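Local coordinates for protein SC_2cx5 (Thermus thermophilus, PDB 3RIJ) that serves as a computationally designed epitope scaffold for HIV immunogen work, built on a protein of the aminoacyl-tRNA editing domain family, at residues 47-52 / 62-67; 1-6 / 129-134; 54-59 / 80-85. The protein carries 4 engineered substitutions. All blocks are in the same frame, centred on the assembly; numbering follows the deposited sequence.

Contact 1: 47-52 / 62-67; sequences IVKSLV and FLVSGK
Leu-51 and Val-64 are brought together by their torsions: CG of Leu-51 stands opposite its carbonyl carbon (chi1 -74°) and a nearly eclipsed chi2 sets where CD2 goes, while CG1 of Val-64 lies anti to the backbone N (chi1 -176°), which leaves CG2 beside that N and facing the leucine. Leu-51 CD2 touches Val-64 CG2 at 3.5 Å, a diagonal contact in which the side chains cross at about a right angle. Phe-62, directly opposite Leu-51, offers its CB to this face and turns its ring away. Next along, the Lys-49 chain bends at chi3 and lays CE 3.6 Å from Ser-65 O, while its NZ goes on to bond Asn-68 O. On the other face, Leu-63 CB packs on Val-48 CG1 at 3.8 Å, and Leu-63 CD2 comes within 3.5 Å of Ser-50 OG, a hydroxyl already bonded to Val-102 O.

The backbones run antiparallel. Lys-49 and Val-64 form a hydrogen-bonded pair, with Lys-49 N to Val-64 O at 3.0 Å and Val-64 N to Lys-49 O at 2.8 Å; Leu-51 and Phe-62 form the next. Beyond the strand end, Gly-66 N still reaches Ile-47 O at 2.9 Å, but the bond is bent to 135° at the hydrogen.

The two strands are the arms of a beta hairpin inside the mixed sheet. Strand 125-128 flanks 47-55 in parallel, strand 113-116 lies beside 58-65 and brings Tyr-114 to the Phe-62 ring, and helix 140-147 covers Val-48 and Leu-63 through Leu-143.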
loop_
_atom_site.group_PDB
_atom_site.type_symbol
_atom_site.label_atom_id
_atom_site.label_comp_id
_atom_site.label_asym_id
_atom_site.label_seq_id
_atom_site.Cartn_x
_atom_site.Cartn_y
_atom_site.Cartn_z
ATOM N N ILE A 47 8.111 4.551 2.739
ATOM C CA ILE A 47 7.499 3.802 1.658
ATOM C C ILE A 47 6.407 2.916 2.271
ATOM O O ILE A 47 6.573 2.384 3.377
ATOM C CB ILE A 47 8.542 2.914 0.947
ATOM C CG1 ILE A 47 9.687 3.778 0.409
ATOM C CG2 ILE A 47 7.871 2.110 -0.176
ATOM C CD1 ILE A 47 9.296 4.722 -0.694
ATOM N N VAL A 48 5.298 2.764 1.560
ATOM C CA VAL A 48 4.191 1.957 2.051
ATOM C C VAL A 48 3.972 0.692 1.242
ATOM O O VAL A 48 3.703 0.770 0.066
ATOM C CB VAL A 48 2.886 2.755 2.030
ATOM C CG1 VAL A 48 1.742 1.909 2.536
ATOM C CG2 VAL A 48 3.035 3.980 2.868
ATOM N N LYS A 49 4.089 -0.468 1.889
ATOM C CA LYS A 49 3.860 -1.770 1.248
ATOM C C LYS A 49 2.424 -2.220 1.492
ATOM O O LYS A 49 1.967 -2.264 2.630
ATOM C CB LYS A 49 4.799 -2.826 1.819
ATOM C CG LYS A 49 6.269 -2.612 1.465
ATOM C CD LYS A 49 7.145 -3.576 2.228
ATOM C CE LYS A 49 6.964 -3.397 3.740
ATOM N NZ LYS A 49 7.685 -4.446 4.527
ATOM N N SER A 50 1.719 -2.530 0.409
ATOM C CA SER A 50 0.332 -2.990 0.469
ATOM C C SER A 50 0.322 -4.509 0.432
ATOM O O SER A 50 0.361 -5.104 -0.643
ATOM C CB SER A 50 -0.458 -2.454 -0.724
ATOM O OG SER A 50 -0.513 -1.045 -0.691
ATOM N N LEU A 51 0.271 -5.126 1.607
ATOM C CA LEU A 51 0.278 -6.580 1.739
ATOM C C LEU A 51 -1.122 -7.192 1.866
ATOM O O LEU A 51 -1.922 -6.787 2.732
ATOM C CB LEU A 51 1.129 -6.965 2.950
ATOM C CG LEU A 51 2.661 -6.842 2.836
ATOM C CD1 LEU A 51 3.069 -5.965 1.656
ATOM C CD2 LEU A 51 3.206 -6.271 4.148
ATOM N N VAL A 52 -1.399 -8.173 1.005
ATOM C CA VAL A 52 -2.694 -8.862 0.990
ATOM C C VAL A 52 -2.652 -10.204 1.693
ATOM O O VAL A 52 -1.876 -11.093 1.330
ATOM C CB VAL A 52 -3.196 -9.137 -0.437
ATOM C CG1 VAL A 52 -4.471 -9.965 -0.376
ATOM C CG2 VAL A 52 -3.470 -7.834 -1.161
ATOM N N PHE A 62 -2.952 -4.908 4.252
ATOM C CA PHE A 62 -2.058 -4.408 5.287
ATOM C C PHE A 62 -1.039 -3.424 4.681
ATOM O O PHE A 62 -0.226 -3.801 3.843
ATOM C CB PHE A 62 -1.336 -5.564 5.982
ATOM C CG PHE A 62 -2.215 -6.352 6.906
ATOM C CD1 PHE A 62 -2.797 -7.552 6.495
ATOM C CD2 PHE A 62 -2.517 -5.863 8.172
ATOM C CE1 PHE A 62 -3.662 -8.236 7.329
ATOM C CE2 PHE A 62 -3.388 -6.546 9.015
ATOM C CZ PHE A 62 -3.962 -7.731 8.595
ATOM N N LEU A 63 -1.119 -2.165 5.103
ATOM C CA LEU A 63 -0.235 -1.092 4.642
ATOM C C LEU A 63 0.857 -1.005 5.710
ATOM O O LEU A 63 0.623 -0.514 6.812
ATOM C CB LEU A 63 -1.026 0.225 4.554
ATOM C CG LEU A 63 -2.335 0.124 3.772
ATOM C CD1 LEU A 63 -3.176 1.342 3.997
ATOM C CD2 LEU A 63 -2.031 -0.043 2.296
ATOM N N VAL A 64 2.051 -1.484 5.368
ATOM C CA VAL A 64 3.172 -1.558 6.307
ATOM C C VAL A 64 4.365 -0.680 5.973
ATOM O O VAL A 64 4.676 -0.436 4.803
ATOM C CB VAL A 64 3.683 -3.025 6.428
ATOM C CG1 VAL A 64 4.788 -3.122 7.498
ATOM C CG2 VAL A 64 2.515 -3.970 6.750
ATOM N N SER A 65 5.039 -0.220 7.024
ATOM C CA SER A 65 6.210 0.635 6.882
ATOM C C SER A 65 7.330 -0.111 6.173
ATOM O O SER A 65 7.636 -1.260 6.510
ATOM C CB SER A 65 6.699 1.111 8.257
ATOM O OG SER A 65 7.872 1.897 8.144
ATOM N N GLY A 66 7.939 0.554 5.191
ATOM C CA GLY A 66 9.029 -0.043 4.435
ATOM C C GLY A 66 10.182 -0.578 5.271
ATOM O O GLY A 66 10.884 -1.502 4.852
ATOM N N LYS A 67 10.386 -0.007 6.454
ATOM C CA LYS A 67 11.460 -0.470 7.322
ATOM C C LYS A 67 10.964 -1.524 8.300
ATOM O O LYS A 67 11.748 -2.053 9.082
ATOM C CB LYS A 67 12.037 0.689 8.128
ATOM C CG LYS A 67 11.130 1.141 9.234
ATOM C CD LYS A 67 11.785 2.180 10.098
ATOM C CE LYS A 67 10.874 2.535 11.247
ATOM N NZ LYS A 67 9.590 3.118 10.765
#

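Contact 2: 1-6 / 129-134; sequences SLSPSA and GGTPRA
Ser-3 and Arg-133 are the side chains that face each other where the N-cap of helix 4-16 meets the type I beta turn of Thr-131 to Ala-134, in the loop between strands 125-128 and 134-138. The guanidinium approaches the serine obliquely: NH1 lies 3.4 Å from Ser-3 CB, and the backbone N of Ser-3 sits in the guanidinium plane, at its edge. Bends at chi2 (80°) and chi3 swing the arginine chain back toward the N-terminal segment, so that a residue whose CB points along the contact still delivers its end to it. NH1 forms a salt bridge with Glu-25 of strand 23-25, which probably offsets the cost of placing a positive charge near a helix N-terminus.

The serine hydroxyl is turned the other way, into the helix. Ser-3 OG accepts from Ala-6 N at 3.1 Å, the capping bond that occupies one of the amides left over in the first turn. On the side of the loop, Thr-131 CG2 approaches the same oxygen, 4.4 Å from Ser-3 OG, and Ser-5 CB adds a loose contact with Gly-130 O at 4.3 Å.

No hydrogen bond joins the two segments; they meet through van der Waals contacts and one C-H...O contact. Gly-130, with a positive phi of 130°, carries the loop past the helix start, its CA 5.0 Å from Ala-6 CA. Gly-129 N to Ala-134 O, 3.1 Å, closes the base of the loop. The carbonyl of Gly-129 points at the first helical turn, where Ala-6 CA gives a C-H...O contact to Gly-129 O at 3.5 Å, nearly straight at 165°.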
loop_
_atom_site.group_PDB
_atom_site.type_symbol
_atom_site.label_atom_id
_atom_site.label_comp_id
_atom_site.label_asym_id
_atom_site.label_seq_id
_atom_site.Cartn_x
_atom_site.Cartn_y
_atom_site.Cartn_z
ATOM N N SER A 1 5.381 9.214 -20.325
ATOM C CA SER A 1 3.978 8.725 -20.221
ATOM C C SER A 1 3.827 7.586 -19.215
ATOM O O SER A 1 4.608 6.633 -19.207
ATOM C CB SER A 1 3.476 8.263 -21.593
ATOM O OG SER A 1 3.465 9.330 -22.530
ATOM N N LEU A 2 2.800 7.689 -18.377
ATOM C CA LEU A 2 2.517 6.690 -17.353
ATOM C C LEU A 2 1.751 5.513 -17.955
ATOM O O LEU A 2 1.098 5.650 -18.993
ATOM C CB LEU A 2 1.719 7.330 -16.213
ATOM C CG LEU A 2 2.364 8.582 -15.587
ATOM C CD1 LEU A 2 2.350 9.746 -16.575
ATOM C CD2 LEU A 2 1.609 8.964 -14.320
ATOM N N SER A 3 1.826 4.361 -17.299
ATOM C CA SER A 3 1.173 3.149 -17.796
ATOM C C SER A 3 -0.332 3.128 -17.575
ATOM O O SER A 3 -0.877 3.964 -16.851
ATOM C CB SER A 3 1.765 1.924 -17.113
ATOM O OG SER A 3 0.990 1.612 -15.970
ATOM N N PRO A 4 -1.027 2.153 -18.183
ATOM C CA PRO A 4 -2.477 2.090 -17.998
ATOM C C PRO A 4 -2.807 1.953 -16.510
ATOM O O PRO A 4 -3.677 2.650 -15.992
ATOM C CB PRO A 4 -2.883 0.842 -18.796
ATOM C CG PRO A 4 -1.812 0.721 -19.834
ATOM C CD PRO A 4 -0.563 1.060 -19.058
ATOM N N SER A 5 -2.099 1.050 -15.836
ATOM C CA SER A 5 -2.297 0.797 -14.417
ATOM C C SER A 5 -2.045 2.030 -13.559
ATOM O O SER A 5 -2.703 2.234 -12.533
ATOM C CB SER A 5 -1.391 -0.348 -13.949
ATOM O OG SER A 5 -1.741 -1.578 -14.556
ATOM N N ALA A 6 -1.089 2.851 -13.976
ATOM C CA ALA A 6 -0.774 4.065 -13.230
ATOM C C ALA A 6 -1.885 5.080 -13.446
ATOM O O ALA A 6 -2.191 5.883 -12.569
ATOM C CB ALA A 6 0.560 4.642 -13.693
ATOM N N GLY A 129 1.770 3.154 -6.744
ATOM C CA GLY A 129 0.744 3.624 -7.654
ATOM C C GLY A 129 0.438 2.721 -8.845
ATOM O O GLY A 129 0.087 3.225 -9.915
ATOM N N GLY A 130 0.562 1.405 -8.696
ATOM C CA GLY A 130 0.240 0.549 -9.825
ATOM C C GLY A 130 1.238 -0.520 -10.235
ATOM O O GLY A 130 0.843 -1.670 -10.501
ATOM N N THR A 131 2.510 -0.142 -10.338
ATOM C CA THR A 131 3.567 -1.086 -10.683
ATOM C C THR A 131 4.764 -0.828 -9.789
ATOM O O THR A 131 4.803 0.144 -9.044
ATOM C CB THR A 131 4.055 -0.930 -12.122
ATOM O OG1 THR A 131 4.617 0.373 -12.301
ATOM C CG2 THR A 131 2.920 -1.155 -13.088
ATOM N N PRO A 132 5.761 -1.715 -9.835
ATOM C CA PRO A 132 6.933 -1.502 -8.992
ATOM C C PRO A 132 7.613 -0.182 -9.306
ATOM O O PRO A 132 8.425 0.276 -8.512
ATOM C CB PRO A 132 7.812 -2.710 -9.326
ATOM C CG PRO A 132 6.785 -3.790 -9.594
ATOM C CD PRO A 132 5.817 -3.038 -10.484
ATOM N N ARG A 133 7.290 0.423 -10.457
ATOM C CA ARG A 133 7.922 1.690 -10.847
ATOM C C ARG A 133 7.008 2.911 -10.827
ATOM O O ARG A 133 7.185 3.845 -11.631
ATOM C CB ARG A 133 8.593 1.568 -12.227
ATOM C CG ARG A 133 7.910 0.653 -13.246
ATOM C CD ARG A 133 6.739 1.329 -13.903
ATOM N NE ARG A 133 6.789 1.230 -15.359
ATOM C CZ ARG A 133 5.827 1.685 -16.153
ATOM N NH1 ARG A 133 4.756 2.263 -15.619
ATOM N NH2 ARG A 133 5.925 1.560 -17.468
ATOM N N ALA A 134 6.049 2.923 -9.904
ATOM C CA ALA A 134 5.153 4.072 -9.777
ATOM C C ALA A 134 4.892 4.300 -8.289
ATOM O O ALA A 134 4.811 3.346 -7.508
ATOM C CB ALA A 134 3.830 3.819 -10.530
#

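Contact 3: 54-59 / 80-85; sequences GGEKGA and GGPLLE. Engineered in segment 54-59: Gly-54 (natural residue Val).
One face of the Glu-56 carboxylate is covered by the pyrrolidine ring of Pro-82, whose CG and CD stand over it; the nearest approach is OE1 of Glu-56 to CD of Pro-82, 3.9 Å. On the same side, but tilted out of the carboxylate plane, a water donates to Glu-56 OE1 at 2.9 Å. This water also donates to Pro-82 O at 2.8 Å and accepts from Glu-56 N at 3.1 Å, so three bonds grip it and tie the turn to the incoming chain. The glutamate reaches across because CG sits beside the backbone N (chi1 -72°) and the chain is extended beyond it.

Further in, the link becomes direct. Gly-54, an engineered residue, forms a hydrogen-bonded pair with Leu-84. The bond from Gly-54 N to Leu-84 O is modelled at 2.5 Å, a doubtfully short value. Its return partner, Leu-84 N to Gly-54 O, measures 2.7 Å and is bent to 134° at the hydrogen. In both bonds the donor is tilted from the carbonyl plane. Leu-83 drops CD2 over the backbone of Gly-55, 3.8 Å from Gly-55 CA, and its side chain also rests on Tyr-60 and Phe-62 of strand 58-65.

Gly-55 N bonds Gly-58 O at 2.8 Å, closing the turn through Glu-56 and Lys-57. The whole is a surface beta hairpin end extended by a short edge strand: 84-85 joins 47-55 by an antiparallel bridge at the margin of the mixed sheet.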
loop_
_atom_site.group_PDB
_atom_site.type_symbol
_atom_site.label_atom_id
_atom_site.label_comp_id
_atom_site.label_asym_id
_atom_site.label_seq_id
_atom_site.Cartn_x
_atom_site.Cartn_y
_atom_site.Cartn_z
ATOM N N GLY A 54 -5.253 -13.365 3.363
ATOM C CA GLY A 54 -6.594 -13.909 3.250
ATOM C C GLY A 54 -7.110 -14.606 4.497
ATOM O O GLY A 54 -6.504 -15.570 5.000
ATOM N N GLY A 55 -8.241 -14.112 4.994
ATOM C CA GLY A 55 -8.852 -14.685 6.178
ATOM C C GLY A 55 -9.989 -15.624 5.817
ATOM O O GLY A 55 -10.162 -15.985 4.649
ATOM N N GLU A 56 -10.787 -16.000 6.812
ATOM C CA GLU A 56 -11.903 -16.919 6.593
ATOM C C GLU A 56 -13.021 -16.296 5.767
ATOM O O GLU A 56 -13.559 -16.936 4.855
ATOM C CB GLU A 56 -12.433 -17.435 7.950
ATOM C CG GLU A 56 -11.480 -18.428 8.648
ATOM C CD GLU A 56 -11.840 -18.697 10.098
ATOM O OE1 GLU A 56 -12.002 -17.706 10.850
ATOM O OE2 GLU A 56 -11.952 -19.889 10.477
ATOM N N LYS A 57 -13.364 -15.045 6.062
ATOM C CA LYS A 57 -14.441 -14.396 5.325
ATOM C C LYS A 57 -13.987 -13.265 4.427
ATOM O O LYS A 57 -14.598 -12.181 4.430
ATOM C CB LYS A 57 -15.495 -13.884 6.309
ATOM C CG LYS A 57 -14.884 -13.243 7.542
ATOM C CD LYS A 57 -15.368 -13.911 8.837
ATOM C CE LYS A 57 -16.640 -13.233 9.340
ATOM N NZ LYS A 57 -17.795 -14.162 9.429
ATOM N N GLY A 58 -12.933 -13.512 3.655
ATOM C CA GLY A 58 -12.467 -12.476 2.758
ATOM C C GLY A 58 -11.010 -12.104 2.914
ATOM O O GLY A 58 -10.287 -12.650 3.756
ATOM N N ALA A 59 -10.587 -11.143 2.100
ATOM C CA ALA A 59 -9.210 -10.675 2.106
ATOM C C ALA A 59 -9.058 -9.390 2.892
ATOM O O ALA A 59 -10.014 -8.639 3.049
ATOM C CB ALA A 59 -8.725 -10.452 0.669
ATOM N N GLY A 80 -9.275 -11.404 13.860
ATOM C CA GLY A 80 -10.109 -12.197 14.741
ATOM C C GLY A 80 -10.038 -13.667 14.380
ATOM O O GLY A 80 -10.895 -14.459 14.785
ATOM N N GLY A 81 -9.016 -14.024 13.607
ATOM C CA GLY A 81 -8.833 -15.401 13.186
ATOM C C GLY A 81 -7.582 -15.636 12.352
ATOM O O GLY A 81 -6.783 -14.714 12.133
ATOM N N PRO A 82 -7.383 -16.876 11.863
ATOM C CA PRO A 82 -6.212 -17.211 11.049
ATOM C C PRO A 82 -6.181 -16.497 9.692
ATOM O O PRO A 82 -7.225 -16.185 9.106
ATOM C CB PRO A 82 -6.302 -18.729 10.929
ATOM C CG PRO A 82 -7.781 -18.968 10.952
ATOM C CD PRO A 82 -8.256 -18.050 12.039
ATOM N N LEU A 83 -4.969 -16.232 9.216
ATOM C CA LEU A 83 -4.749 -15.545 7.954
ATOM C C LEU A 83 -3.798 -16.328 7.059
ATOM O O LEU A 83 -2.972 -17.097 7.538
ATOM C CB LEU A 83 -4.158 -14.152 8.205
ATOM C CG LEU A 83 -5.000 -13.006 8.772
ATOM C CD1 LEU A 83 -4.115 -11.789 9.004
ATOM C CD2 LEU A 83 -6.113 -12.668 7.787
ATOM N N LEU A 84 -3.918 -16.097 5.758
ATOM C CA LEU A 84 -3.094 -16.751 4.744
ATOM C C LEU A 84 -2.478 -15.653 3.895
ATOM O O LEU A 84 -3.189 -14.849 3.293
ATOM C CB LEU A 84 -3.964 -17.644 3.847
ATOM C CG LEU A 84 -3.473 -19.028 3.407
ATOM C CD1 LEU A 84 -4.509 -19.673 2.479
ATOM C CD2 LEU A 84 -2.150 -18.910 2.703
ATOM N N GLU A 85 -1.157 -15.609 3.853
ATOM C CA GLU A 85 -0.467 -14.607 3.054
ATOM C C GLU A 85 -0.857 -14.863 1.604
ATOM O O GLU A 85 -0.620 -15.940 1.082
ATOM C CB GLU A 85 1.051 -14.753 3.225
ATOM C CG GLU A 85 1.882 -13.731 2.465
ATOM C CD GLU A 85 3.382 -13.938 2.648
ATOM O OE1 GLU A 85 4.168 -13.153 2.087
ATOM O OE2 GLU A 85 3.779 -14.893 3.352
HETATM O O HOH W 1 -9.913 -16.006 9.820
#

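Contacts 1 and 3 share the hairpin of strands 47-55 and 58-65: contact 1 holds its buried body, contact 3 its exposed turn and the edge strand beside it. Their centres lie 17 Å apart, yet they touch where Phe-62 CE1 meets Leu-83 CD1 at 4.0 Å. Along the chain their segments alternate. Contact 2 closes a long loop of the chain within which both others are nested; its centre is 17 Å from that of contact 1, with nearest atoms about 7 Å apart. Contacts 2 and 3 fall on opposite sides of the chain's centre, 28 Å between their centres and about 15 Å between nearest atoms.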